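D-aminopeptidase (PDB 1HI9) is a zinc-dependent decameric aminopeptidase that removes N-terminal residues from peptides containing D-amino acids, such as D-Ala-D-Ala, inside a central chamber. Local coordinates at residues G11-P16 with A188-L193; R26-G31 with M63-V68; I34-A39 with E69-E74; D81-P84 with V88-L91; H115-G120 with Q259-M264. All blocks are in the same frame, centred on the assembly; numbering follows the deposited sequence.

Interaction 1. Residues G11-P16 with A188-L193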
# COMPACT_ATOMS: atom_id res chain seq x y z
N GLY A 11 22.71 -20.87 11.91
CA GLY A 11 24.05 -21.39 11.91
C GLY A 11 24.49 -21.99 10.58
O GLY A 11 25.62 -22.43 10.45
N ILE A 12 23.60 -22.01 9.59
CA ILE A 12 23.96 -22.56 8.29
C ILE A 12 25.13 -21.77 7.73
O ILE A 12 25.27 -20.56 7.99
CB ILE A 12 22.79 -22.51 7.31
CG1 ILE A 12 21.69 -23.45 7.79
CG2 ILE A 12 23.25 -22.89 5.92
CD1 ILE A 12 22.12 -24.89 7.92
N SER A 13 25.95 -22.44 6.95
CA SER A 13 27.13 -21.79 6.40
C SER A 13 26.80 -20.72 5.37
O SER A 13 25.81 -20.82 4.66
CB SER A 13 28.06 -22.83 5.80
OG SER A 13 27.38 -23.59 4.84
N GLY A 14 27.64 -19.69 5.32
CA GLY A 14 27.45 -18.61 4.37
C GLY A 14 26.41 -17.56 4.74
O GLY A 14 26.44 -16.46 4.20
N LEU A 15 25.51 -17.88 5.66
CA LEU A 15 24.46 -16.93 6.05
C LEU A 15 24.93 -15.94 7.13
O LEU A 15 25.20 -16.32 8.26
CB LEU A 15 23.22 -17.70 6.52
CG LEU A 15 22.85 -18.94 5.69
CD1 LEU A 15 21.47 -19.45 6.12
CD2 LEU A 15 22.85 -18.60 4.20
N PRO A 16 25.02 -14.65 6.79
CA PRO A 16 25.46 -13.61 7.73
C PRO A 16 24.38 -12.91 8.54
O PRO A 16 24.62 -12.52 9.68
CB PRO A 16 26.19 -12.63 6.83
CG PRO A 16 25.32 -12.65 5.61
CD PRO A 16 25.05 -14.14 5.40
N ALA A 188 31.39 -25.39 -0.91
CA ALA A 188 32.05 -26.67 -1.13
C ALA A 188 33.00 -27.01 0.01
O ALA A 188 33.12 -28.17 0.39
CB ALA A 188 32.82 -26.62 -2.45
N LYS A 189 33.67 -25.99 0.55
CA LYS A 189 34.62 -26.17 1.63
C LYS A 189 33.91 -26.63 2.90
O LYS A 189 34.38 -27.51 3.61
CB LYS A 189 35.36 -24.86 1.90
CG LYS A 189 36.87 -24.98 1.98
CD LYS A 189 37.50 -23.62 2.23
CE LYS A 189 39.02 -23.70 2.25
NZ LYS A 189 39.57 -24.13 0.94
N ARG A 190 32.77 -26.01 3.19
CA ARG A 190 31.99 -26.35 4.36
C ARG A 190 31.49 -27.79 4.20
O ARG A 190 31.33 -28.52 5.18
CB ARG A 190 30.79 -25.42 4.47
CG ARG A 190 29.63 -25.92 3.62
CD ARG A 190 28.84 -24.81 2.98
NE ARG A 190 27.81 -25.33 2.06
CZ ARG A 190 26.86 -26.21 2.38
NH1 ARG A 190 26.79 -26.70 3.62
NH2 ARG A 190 25.96 -26.57 1.48
N GLY A 191 31.22 -28.16 2.95
CA GLY A 191 30.73 -29.49 2.64
C GLY A 191 31.70 -30.56 3.08
O GLY A 191 31.31 -31.57 3.67
N ARG A 192 32.98 -30.35 2.77
CA ARG A 192 34.00 -31.32 3.16
C ARG A 192 34.04 -31.38 4.67
O ARG A 192 33.99 -32.46 5.26
CB ARG A 192 35.37 -30.89 2.63
CG ARG A 192 35.44 -30.75 1.13
CD ARG A 192 36.84 -30.30 0.76
NE ARG A 192 36.83 -29.66 -0.53
CZ ARG A 192 37.23 -28.44 -0.89
NH1 ARG A 192 37.75 -27.55 -0.05
NH2 ARG A 192 37.08 -28.13 -2.16
N LEU A 193 34.13 -30.21 5.30
CA LEU A 193 34.17 -30.13 6.75
C LEU A 193 33.03 -30.94 7.36
O LEU A 193 33.25 -31.78 8.24
CB LEU A 193 34.09 -28.68 7.21
CG LEU A 193 34.11 -28.48 8.74
CD1 LEU A 193 35.38 -29.11 9.32
CD2 LEU A 193 34.04 -27.00 9.08

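Interaction 2. Residues R26-G31 with M63-V68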
# COMPACT_ATOMS: atom_id res chain seq x y z
N ARG A 26 14.44 -10.71 1.24
CA ARG A 26 15.14 -10.86 -0.04
C ARG A 26 16.06 -12.05 -0.29
O ARG A 26 16.08 -12.59 -1.39
CB ARG A 26 15.89 -9.55 -0.35
CG ARG A 26 17.09 -9.66 -1.31
CD ARG A 26 17.65 -8.25 -1.59
NE ARG A 26 17.68 -7.47 -0.35
CZ ARG A 26 18.74 -7.28 0.42
NH1 ARG A 26 19.91 -7.82 0.09
NH2 ARG A 26 18.62 -6.58 1.55
N ASN A 27 16.83 -12.46 0.71
CA ASN A 27 17.74 -13.57 0.49
C ASN A 27 17.30 -14.91 1.03
O ASN A 27 18.08 -15.86 1.05
CB ASN A 27 19.13 -13.21 1.02
CG ASN A 27 19.74 -12.06 0.25
OD1 ASN A 27 19.79 -12.09 -0.99
ND2 ASN A 27 20.23 -11.05 0.97
N TYR A 28 16.04 -14.99 1.44
CA TYR A 28 15.50 -16.22 2.01
C TYR A 28 15.57 -17.43 1.07
O TYR A 28 16.01 -18.51 1.48
CB TYR A 28 14.06 -16.02 2.46
CG TYR A 28 13.42 -17.28 3.00
CD1 TYR A 28 13.87 -17.86 4.19
CD2 TYR A 28 12.40 -17.92 2.30
CE1 TYR A 28 13.31 -19.04 4.66
CE2 TYR A 28 11.84 -19.10 2.76
CZ TYR A 28 12.30 -19.66 3.94
OH TYR A 28 11.75 -20.83 4.40
N GLU A 29 15.13 -17.26 -0.18
CA GLU A 29 15.13 -18.37 -1.14
C GLU A 29 16.53 -18.96 -1.35
O GLU A 29 16.67 -20.18 -1.49
CB GLU A 29 14.52 -17.93 -2.48
CG GLU A 29 13.01 -17.76 -2.43
CD GLU A 29 12.39 -17.60 -3.82
OE1 GLU A 29 12.59 -18.49 -4.68
OE2 GLU A 29 11.71 -16.57 -4.04
N ARG A 30 17.55 -18.11 -1.35
CA ARG A 30 18.92 -18.61 -1.50
C ARG A 30 19.29 -19.33 -0.22
O ARG A 30 19.96 -20.36 -0.24
CB ARG A 30 19.89 -17.45 -1.72
CG ARG A 30 19.78 -16.77 -3.07
CD ARG A 30 20.52 -15.44 -3.04
NE ARG A 30 21.92 -15.60 -2.68
CZ ARG A 30 22.67 -14.65 -2.12
NH1 ARG A 30 22.14 -13.46 -1.85
NH2 ARG A 30 23.94 -14.89 -1.84
N GLY A 31 18.85 -18.77 0.91
CA GLY A 31 19.13 -19.36 2.20
C GLY A 31 18.63 -20.78 2.36
O GLY A 31 19.38 -21.65 2.78
N MET A 63 9.38 -23.81 10.16
CA MET A 63 9.89 -25.14 9.86
C MET A 63 9.43 -25.73 8.52
O MET A 63 9.19 -26.93 8.40
CB MET A 63 9.53 -26.07 11.02
CG MET A 63 10.07 -25.52 12.34
SD MET A 63 9.28 -26.24 13.81
CE MET A 63 10.27 -25.53 15.12
N ASN A 64 9.32 -24.86 7.52
CA ASN A 64 8.94 -25.26 6.18
C ASN A 64 10.00 -24.71 5.22
O ASN A 64 9.71 -24.32 4.08
CB ASN A 64 7.54 -24.72 5.83
CG ASN A 64 7.43 -23.21 6.03
OD1 ASN A 64 8.43 -22.51 6.20
ND2 ASN A 64 6.20 -22.70 5.99
N ASN A 65 11.24 -24.70 5.71
CA ASN A 65 12.40 -24.18 4.99
C ASN A 65 13.10 -25.22 4.12
O ASN A 65 13.39 -24.97 2.95
CB ASN A 65 13.40 -23.61 5.99
CG ASN A 65 12.74 -22.78 7.07
OD1 ASN A 65 12.26 -21.69 6.80
ND2 ASN A 65 12.70 -23.32 8.29
N LEU A 66 13.42 -26.37 4.70
CA LEU A 66 14.07 -27.42 3.93
C LEU A 66 13.18 -27.74 2.74
O LEU A 66 11.97 -27.89 2.89
CB LEU A 66 14.28 -28.66 4.80
CG LEU A 66 15.35 -28.49 5.89
CD1 LEU A 66 15.36 -29.70 6.79
CD2 LEU A 66 16.71 -28.27 5.24
N MET A 67 13.78 -27.84 1.56
CA MET A 67 13.01 -28.10 0.35
C MET A 67 12.85 -29.59 0.10
O MET A 67 13.81 -30.28 -0.23
CB MET A 67 13.66 -27.41 -0.85
CG MET A 67 13.93 -25.95 -0.58
SD MET A 67 14.33 -25.01 -2.03
CE MET A 67 16.05 -25.38 -2.27
N VAL A 68 11.63 -30.08 0.26
CA VAL A 68 11.35 -31.50 0.11
C VAL A 68 11.74 -32.06 -1.26
O VAL A 68 12.12 -33.22 -1.36
CB VAL A 68 9.86 -31.79 0.40
CG1 VAL A 68 8.98 -31.17 -0.68
CG2 VAL A 68 9.63 -33.29 0.50

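Interaction 3. Residues I34-A39 with E69-E74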
# COMPACT_ATOMS: atom_id res chain seq x y z
N ILE A 34 20.70 -23.23 0.28
CA ILE A 34 21.97 -23.56 0.92
C ILE A 34 21.72 -24.49 2.12
O ILE A 34 22.46 -25.45 2.34
CB ILE A 34 22.69 -22.27 1.37
CG1 ILE A 34 23.00 -21.43 0.13
CG2 ILE A 34 23.96 -22.61 2.16
CD1 ILE A 34 23.42 -20.00 0.43
N MET A 35 20.67 -24.19 2.88
CA MET A 35 20.31 -24.99 4.05
C MET A 35 20.01 -26.44 3.68
O MET A 35 20.46 -27.36 4.35
CB MET A 35 19.07 -24.39 4.73
CG MET A 35 18.55 -25.21 5.90
SD MET A 35 17.01 -24.54 6.54
CE MET A 35 16.84 -25.37 8.08
N THR A 36 19.23 -26.63 2.62
CA THR A 36 18.88 -27.96 2.18
C THR A 36 20.13 -28.71 1.74
O THR A 36 20.33 -29.87 2.09
CB THR A 36 17.87 -27.91 1.03
OG1 THR A 36 16.67 -27.28 1.49
CG2 THR A 36 17.54 -29.32 0.53
N GLU A 37 21.00 -28.04 0.99
CA GLU A 37 22.21 -28.67 0.53
C GLU A 37 23.16 -29.00 1.67
O GLU A 37 23.81 -30.04 1.66
CB GLU A 37 22.89 -27.80 -0.52
CG GLU A 37 22.05 -27.71 -1.78
CD GLU A 37 22.71 -26.92 -2.88
OE1 GLU A 37 23.10 -25.76 -2.62
OE2 GLU A 37 22.83 -27.47 -3.99
N GLU A 38 23.22 -28.12 2.67
CA GLU A 38 24.07 -28.34 3.83
C GLU A 38 23.65 -29.63 4.53
O GLU A 38 24.48 -30.44 4.90
CB GLU A 38 23.98 -27.17 4.81
CG GLU A 38 24.77 -27.39 6.10
CD GLU A 38 25.49 -26.13 6.57
OE1 GLU A 38 26.17 -25.48 5.76
OE2 GLU A 38 25.40 -25.79 7.77
N ALA A 39 22.34 -29.80 4.69
CA ALA A 39 21.81 -30.99 5.32
C ALA A 39 22.13 -32.24 4.50
O ALA A 39 22.42 -33.30 5.06
CB ALA A 39 20.29 -30.86 5.51
N GLU A 69 11.67 -31.23 -2.30
CA GLU A 69 12.03 -31.67 -3.64
C GLU A 69 13.53 -31.73 -3.90
O GLU A 69 13.97 -32.23 -4.94
CB GLU A 69 11.34 -30.79 -4.70
CG GLU A 69 11.64 -29.30 -4.59
CD GLU A 69 10.68 -28.56 -3.68
OE1 GLU A 69 9.72 -27.93 -4.20
OE2 GLU A 69 10.87 -28.60 -2.44
N LYS A 70 14.34 -31.22 -2.97
CA LYS A 70 15.79 -31.23 -3.15
C LYS A 70 16.54 -31.95 -2.04
O LYS A 70 17.75 -32.14 -2.13
CB LYS A 70 16.33 -29.81 -3.30
CG LYS A 70 16.21 -29.26 -4.72
CD LYS A 70 16.56 -27.78 -4.75
CE LYS A 70 16.71 -27.27 -6.17
NZ LYS A 70 17.92 -27.82 -6.85
N LEU A 71 15.83 -32.36 -0.99
CA LEU A 71 16.48 -33.05 0.11
C LEU A 71 16.84 -34.46 -0.35
O LEU A 71 16.25 -34.97 -1.29
CB LEU A 71 15.54 -33.13 1.32
CG LEU A 71 16.18 -33.55 2.64
CD1 LEU A 71 17.05 -32.42 3.16
CD2 LEU A 71 15.10 -33.91 3.65
N HIS A 72 17.82 -35.07 0.32
CA HIS A 72 18.26 -36.42 -0.02
C HIS A 72 17.02 -37.30 -0.04
O HIS A 72 16.31 -37.42 0.96
CB HIS A 72 19.27 -36.93 1.01
CG HIS A 72 20.02 -38.15 0.57
ND1 HIS A 72 19.41 -39.35 0.29
CD2 HIS A 72 21.35 -38.35 0.37
CE1 HIS A 72 20.33 -40.24 -0.06
NE2 HIS A 72 21.51 -39.66 -0.02
N PRO A 73 16.74 -37.94 -1.19
CA PRO A 73 15.58 -38.82 -1.39
C PRO A 73 15.43 -39.97 -0.40
O PRO A 73 14.32 -40.41 -0.12
CB PRO A 73 15.76 -39.30 -2.83
CG PRO A 73 17.25 -39.32 -2.98
CD PRO A 73 17.66 -38.02 -2.34
N GLU A 74 16.54 -40.46 0.14
CA GLU A 74 16.49 -41.56 1.09
C GLU A 74 16.28 -41.11 2.53
O GLU A 74 16.31 -41.92 3.47
CB GLU A 74 17.75 -42.42 0.99
CG GLU A 74 17.71 -43.37 -0.20
CD GLU A 74 16.40 -44.14 -0.26
OE1 GLU A 74 16.07 -44.84 0.74
OE2 GLU A 74 15.70 -44.05 -1.30

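Interaction 4. Residues D81-P84 with V88-L91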
# COMPACT_ATOMS: atom_id res chain seq x y z
N ASP A 81 5.01 -26.75 11.39
CA ASP A 81 5.13 -26.32 12.77
C ASP A 81 3.97 -26.79 13.65
O ASP A 81 3.15 -27.63 13.24
CB ASP A 81 5.25 -24.79 12.83
CG ASP A 81 3.99 -24.08 12.41
OD1 ASP A 81 3.20 -24.67 11.64
OD2 ASP A 81 3.78 -22.91 12.83
N VAL A 82 3.91 -26.25 14.86
CA VAL A 82 2.91 -26.64 15.83
C VAL A 82 3.09 -28.13 16.16
O VAL A 82 2.12 -28.87 16.35
CB VAL A 82 1.45 -26.38 15.33
CG1 VAL A 82 0.48 -26.48 16.50
CG2 VAL A 82 1.34 -25.00 14.70
N LYS A 83 4.35 -28.56 16.20
CA LYS A 83 4.67 -29.95 16.54
C LYS A 83 4.83 -30.04 18.06
O LYS A 83 5.48 -29.19 18.67
CB LYS A 83 5.97 -30.40 15.87
CG LYS A 83 5.88 -30.48 14.37
CD LYS A 83 7.25 -30.65 13.74
CE LYS A 83 8.16 -29.47 14.04
NZ LYS A 83 9.27 -29.40 13.07
N PRO A 84 4.25 -31.07 18.67
CA PRO A 84 4.32 -31.28 20.12
C PRO A 84 5.70 -30.99 20.74
O PRO A 84 5.79 -30.40 21.83
CB PRO A 84 3.90 -32.74 20.27
CG PRO A 84 2.88 -32.89 19.18
CD PRO A 84 3.53 -32.18 18.01
N VAL A 88 12.72 -30.86 18.49
CA VAL A 88 13.10 -32.26 18.68
C VAL A 88 11.95 -33.23 18.40
O VAL A 88 11.95 -34.36 18.88
CB VAL A 88 13.69 -32.52 20.10
CG1 VAL A 88 15.11 -31.97 20.17
CG2 VAL A 88 12.82 -31.86 21.18
N GLU A 89 10.98 -32.78 17.62
CA GLU A 89 9.85 -33.61 17.24
C GLU A 89 10.33 -34.85 16.48
O GLU A 89 11.17 -34.76 15.58
CB GLU A 89 8.89 -32.83 16.34
CG GLU A 89 7.74 -33.66 15.84
CD GLU A 89 6.83 -34.11 16.98
OE1 GLU A 89 6.17 -35.17 16.83
OE2 GLU A 89 6.77 -33.40 18.01
N GLY A 90 9.82 -36.01 16.88
CA GLY A 90 10.20 -37.25 16.21
C GLY A 90 11.37 -37.99 16.84
O GLY A 90 11.69 -39.10 16.44
N LEU A 91 12.00 -37.38 17.84
CA LEU A 91 13.14 -38.00 18.51
C LEU A 91 12.67 -38.90 19.67
O LEU A 91 12.02 -38.42 20.60
CB LEU A 91 14.07 -36.91 19.04
CG LEU A 91 15.56 -37.24 19.25
CD1 LEU A 91 16.27 -36.05 19.87
CD2 LEU A 91 15.71 -38.45 20.13

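Interaction 5. Residues H115-G120 with Q259-M264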
# COMPACT_ATOMS: atom_id res chain seq x y z
N HIS A 115 20.29 -16.06 19.87
CA HIS A 115 18.96 -15.95 20.47
C HIS A 115 18.55 -17.33 20.95
O HIS A 115 19.27 -18.29 20.72
CB HIS A 115 17.93 -15.43 19.47
CG HIS A 115 17.64 -16.39 18.36
ND1 HIS A 115 18.51 -16.59 17.31
CD2 HIS A 115 16.61 -17.24 18.16
CE1 HIS A 115 18.02 -17.52 16.51
NE2 HIS A 115 16.86 -17.93 17.00
N SER A 116 17.41 -17.41 21.63
CA SER A 116 16.87 -18.66 22.15
C SER A 116 15.36 -18.73 21.93
O SER A 116 14.59 -18.16 22.70
CB SER A 116 17.17 -18.80 23.65
OG SER A 116 18.55 -18.84 23.90
N MET A 117 14.95 -19.44 20.88
CA MET A 117 13.54 -19.61 20.50
C MET A 117 12.88 -18.31 20.02
O MET A 117 12.47 -18.22 18.87
CB MET A 117 12.74 -20.22 21.64
CG MET A 117 13.12 -21.67 21.96
SD MET A 117 13.07 -22.80 20.53
CE MET A 117 11.29 -23.00 20.28
N ILE A 118 12.76 -17.32 20.90
CA ILE A 118 12.16 -16.04 20.52
C ILE A 118 13.09 -14.91 20.93
O ILE A 118 13.94 -15.09 21.80
CB ILE A 118 10.80 -15.83 21.22
CG1 ILE A 118 10.99 -15.87 22.73
CG2 ILE A 118 9.82 -16.90 20.77
CD1 ILE A 118 9.79 -15.40 23.51
N PHE A 119 12.93 -13.75 20.30
CA PHE A 119 13.77 -12.60 20.60
C PHE A 119 13.65 -12.19 22.06
O PHE A 119 14.59 -11.66 22.65
CB PHE A 119 13.39 -11.41 19.71
CG PHE A 119 13.70 -11.63 18.24
CD1 PHE A 119 12.77 -11.29 17.26
CD2 PHE A 119 14.93 -12.15 17.85
CE1 PHE A 119 13.04 -11.49 15.90
CE2 PHE A 119 15.23 -12.35 16.50
CZ PHE A 119 14.28 -12.01 15.52
N GLY A 120 12.48 -12.45 22.64
CA GLY A 120 12.24 -12.06 24.01
C GLY A 120 12.96 -12.76 25.15
O GLY A 120 12.95 -12.26 26.27
N GLN A 259 7.71 -28.53 26.80
CA GLN A 259 6.44 -27.96 26.37
C GLN A 259 6.07 -26.70 27.14
O GLN A 259 5.45 -25.80 26.59
CB GLN A 259 5.34 -29.01 26.47
CG GLN A 259 5.46 -30.05 25.37
CD GLN A 259 4.22 -30.91 25.23
OE1 GLN A 259 3.97 -31.50 24.17
NE2 GLN A 259 3.43 -30.99 26.30
N ALA A 260 6.47 -26.63 28.41
CA ALA A 260 6.19 -25.45 29.19
C ALA A 260 6.96 -24.30 28.54
O ALA A 260 6.48 -23.17 28.50
CB ALA A 260 6.63 -25.65 30.63
N MET A 261 8.15 -24.60 28.03
CA MET A 261 8.97 -23.58 27.38
C MET A 261 8.25 -23.08 26.14
O MET A 261 8.17 -21.88 25.90
CB MET A 261 10.34 -24.17 27.01
CG MET A 261 11.26 -23.24 26.22
SD MET A 261 10.93 -23.27 24.44
CE MET A 261 11.38 -24.96 24.10
N LEU A 262 7.71 -24.01 25.35
CA LEU A 262 6.99 -23.65 24.13
C LEU A 262 5.83 -22.70 24.41
O LEU A 262 5.68 -21.68 23.73
CB LEU A 262 6.47 -24.91 23.45
CG LEU A 262 7.56 -25.85 22.91
CD1 LEU A 262 6.91 -27.10 22.34
CD2 LEU A 262 8.37 -25.13 21.83
N VAL A 263 5.01 -23.04 25.39
CA VAL A 263 3.88 -22.21 25.76
C VAL A 263 4.28 -20.85 26.34
O VAL A 263 3.77 -19.82 25.90
CB VAL A 263 2.98 -22.94 26.78
CG1 VAL A 263 1.85 -22.03 27.24
CG2 VAL A 263 2.40 -24.19 26.12
N MET A 264 5.19 -20.85 27.32
CA MET A 264 5.65 -19.62 27.94
C MET A 264 6.28 -18.66 26.94
O MET A 264 6.05 -17.46 27.01
CB MET A 264 6.66 -19.92 29.05
CG MET A 264 6.03 -20.39 30.37
SD MET A 264 7.29 -20.90 31.61
CE MET A 264 7.21 -22.59 31.41

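Interaction 1. Residues G11-P16 with A188-L193
Ser13 and Arg190 make this contact by themselves, and the sound part of it is carbon against carbon. Both residues point their CB atoms toward the opposite segment, so Ser13 CB and Arg190 CB come within 4.0 Å of each other. The arginine chain, bent at chi2 (-144°), lays its methylenes alongside the serine CB. In the model Ser13 OG sits too near the arginine CD to be trusted in detail, and little can be made of that approach.

The polar side is indirect. Ser13 OG is 3.3 Å from Arg190 NE, but the angle is poor for a bond, and the hydroxyl lies oblique to the guanidinium. What links the two polar ends is a shared partner, Glu38: its OE1 forms a salt bridge with Arg190 NH1 and probably also a hydrogen bond with Ser13 OG, modelled too short to be taken literally. A leucine in place of Arg190 would probably leave the buried Glu38 carboxylate without its positive mate.

Backbone shape sets up the serine: Ile12 to Leu15 form a type II beta turn, with Ser13 and Gly14 at its two central corners. Lys174 NZ, from strand 169-176, hydrogen-bonds to both Ile12 O and Leu15 O. The contact thus ties the loop after strand 2-7 to helix 187-203, with helix 28-48 alongside, supplying Glu38.

Interaction 2. Residues R26-G31 with M63-V68
With CG of Tyr28 trans to the backbone N (chi1 178°), its phenol reaches out from the first turn of helix 28-48 toward Asn65. The asparagine answers from the loop: its CG stands opposite the carbonyl carbon, beside the backbone N, and the twist of the amide turns OD1 to the tyrosine hydroxyl. Though neither CB is aimed at the opposite segment, both ends arrive there.

The result is one short hydrogen bond, Tyr28 OH to Asn65 OD1 at 2.6 Å. The hydroxyl approaches in the carbonyl plane, on a lone pair, with a C=O...donor angle of 125°. Seen from the tyrosine, OD1 lies at the ring edge near the ring plane, while ring and amide planes stand 75° apart. The two side chains cross at about a right angle. Asn64 only borders the pair, its OD1 4.1 Å from Tyr28 OH, and its ND2 is bonded to Asp17 of the third subunit.

The other end of the Asn65 amide is held as well: ND2 donates to Asp58 OD1 and to the carbonyl O of the zinc ligand His60. With both ends engaged, the amide is fixed in its rotation, and a chain of bonds runs from Tyr28 through Asn65 to the backbone of His60. The loop between strands 53-58 and 76-80 is in this way fastened to the start of helix 28-48.

Interaction 3. Residues I34-A39 with E69-E74
Thr36 presents its methyl group to the backbone joining Lys70 and Leu71: CG2 is 3.8 Å from both Lys70 C and Leu71 N. Round the same methyl lie Lys70 CB at 4.0 Å and Leu71 CD1 at 4.1 Å, so it is touched by main chain and side chains alike. One helical turn on, Ala39 CB meets the same leucine branch, CD1, at 4.3 Å. No hydrogen bond joins the two segments.

With chi1 at -62°, CG2 lies anti to the threonine N and faces this loop, while OG1 turns elsewhere, bonding to Arg32 O one turn back in the helix and accepting from Met67 N. Helix 28-48 is the connection in a right-handed beta-alpha-beta crossover between the neighbouring parallel strands 2-7 and 53-58, and residues 69-74 lead on to strand 76-80, outermost in the sheet within the chain.

Farther out, Asn40 of the helix takes the loop by its backbone, its ND2 bonding to Lys70 O. The end of the loop is tightened locally: Glu74 N donates to His72 ND1 at 3.1 Å, only 2° out of the imidazole plane. Glu69 OE2 and Glu74 OE1 form salt bridges with Arg30 and Lys189 of the third subunit.

Interaction 4. Residues D81-P84 with V88-L91
Glu89 OE2 takes a hydrogen bond from Phe85 N and rests against Pro84, whose CD is 3.5 Å away. Pro84 N lies equally near but, being a proline nitrogen, has no hydrogen to offer. The carboxylate gets there because the glutamate chain, extended at chi1 (176°), bends at chi2 (65°).

Nearer the backbone than the carboxylate, the contact is aliphatic. Glu89 CG meets Lys83 at two points, CB and CD, each 3.7 Å away; the two chains cross obliquely. Opposite charges notwithstanding, this is no salt bridge: Lys83 NZ is 6.8 Å from Glu89 OE2, its chain bending at chi3 to lead the ammonium away. An alanine in place of Glu89 would probably leave Phe85 N without its acceptor and open a gap beside the Lys83 methylenes and the Pro84 ring.

Ile177 of the third subunit packs on both Pro84 and Glu89, bringing the contact to a subunit interface. Glu89 O is bonded to Tyr4 OH in strand 2-7. The glutamate itself occupies the second position of a type II beta turn, Val88 to Leu91, with Gly90 at the third; this turn belongs to the long connection that carries the chain from strand 76-80 to the central strand 97-103.

Interaction 5. Residues H115-G120 with Q259-M264
Met117 is the one residue of 115-120 that lies directly on helix 254-268, touching Met261 and Leu262, and the residues before it lead in from the active site. His115, the nucleophile, keeps ND1 bonded to Met113 O, and its ring stacks on that of the zinc ligand His104. Ser116 follows, its OG bonded to Ala107 N.

At Met117 the backbone takes a positive phi (67/-64), and Ile118 N reaches back toward Ser116 O as in a classic gamma turn, although the place of that oxygen is less certain. Met117 N donates to OE2 of the zinc ligand Glu133, while the side chain points to the helix. Bends at chi2 (-54°) and chi3 curl the thioether over, so that two of its carbons do the touching. CG lies 3.7 Å from Met261 SD, and CE reaches Leu262 CD2 at 3.9 Å. CE also comes to 4.2 Å from Met261 SD, placing that sulfur beside the curled chain; the two methionines cross at about a right angle. These side-chain contacts are apolar, and the Met117 side chain lies about 6 Å from a bound zinc ion.

Helix 254-268 packs on the five-stranded antiparallel sheet, where Met261 also touches Phe124 and Leu219. Phe124 meets Met117 too, so the loop, the helix and the sheet converge on the two methionines.

Beyond the turn, Ile118 packs on Met269. The ring of Phe119 meets Phe273 of the fifth subunit edge-to-face, and Gly120 pairs through its backbone with Ala224.

Overall arrangement
Interactions 1, 2 and 3 are the buried ones and all gather round helix 28-48. Interactions 2 and 3 use it directly, at its start and about two turns farther on; interaction 1 reaches it through Glu38, which belongs to 34-39. Interactions 4 and 5 are only partly buried and touch each other where Pro84 O lies against Leu262. Their chemistry follows their place: interaction 2 is a single short polar bond behind a zinc ligand, interactions 3 and 5 are apolar, and interactions 1 and 4 lay methylenes together while their polar ends find partners elsewhere. Interactions 3 and 5 lie on opposite sides of the chain's centre, about 27 Å apart between centres.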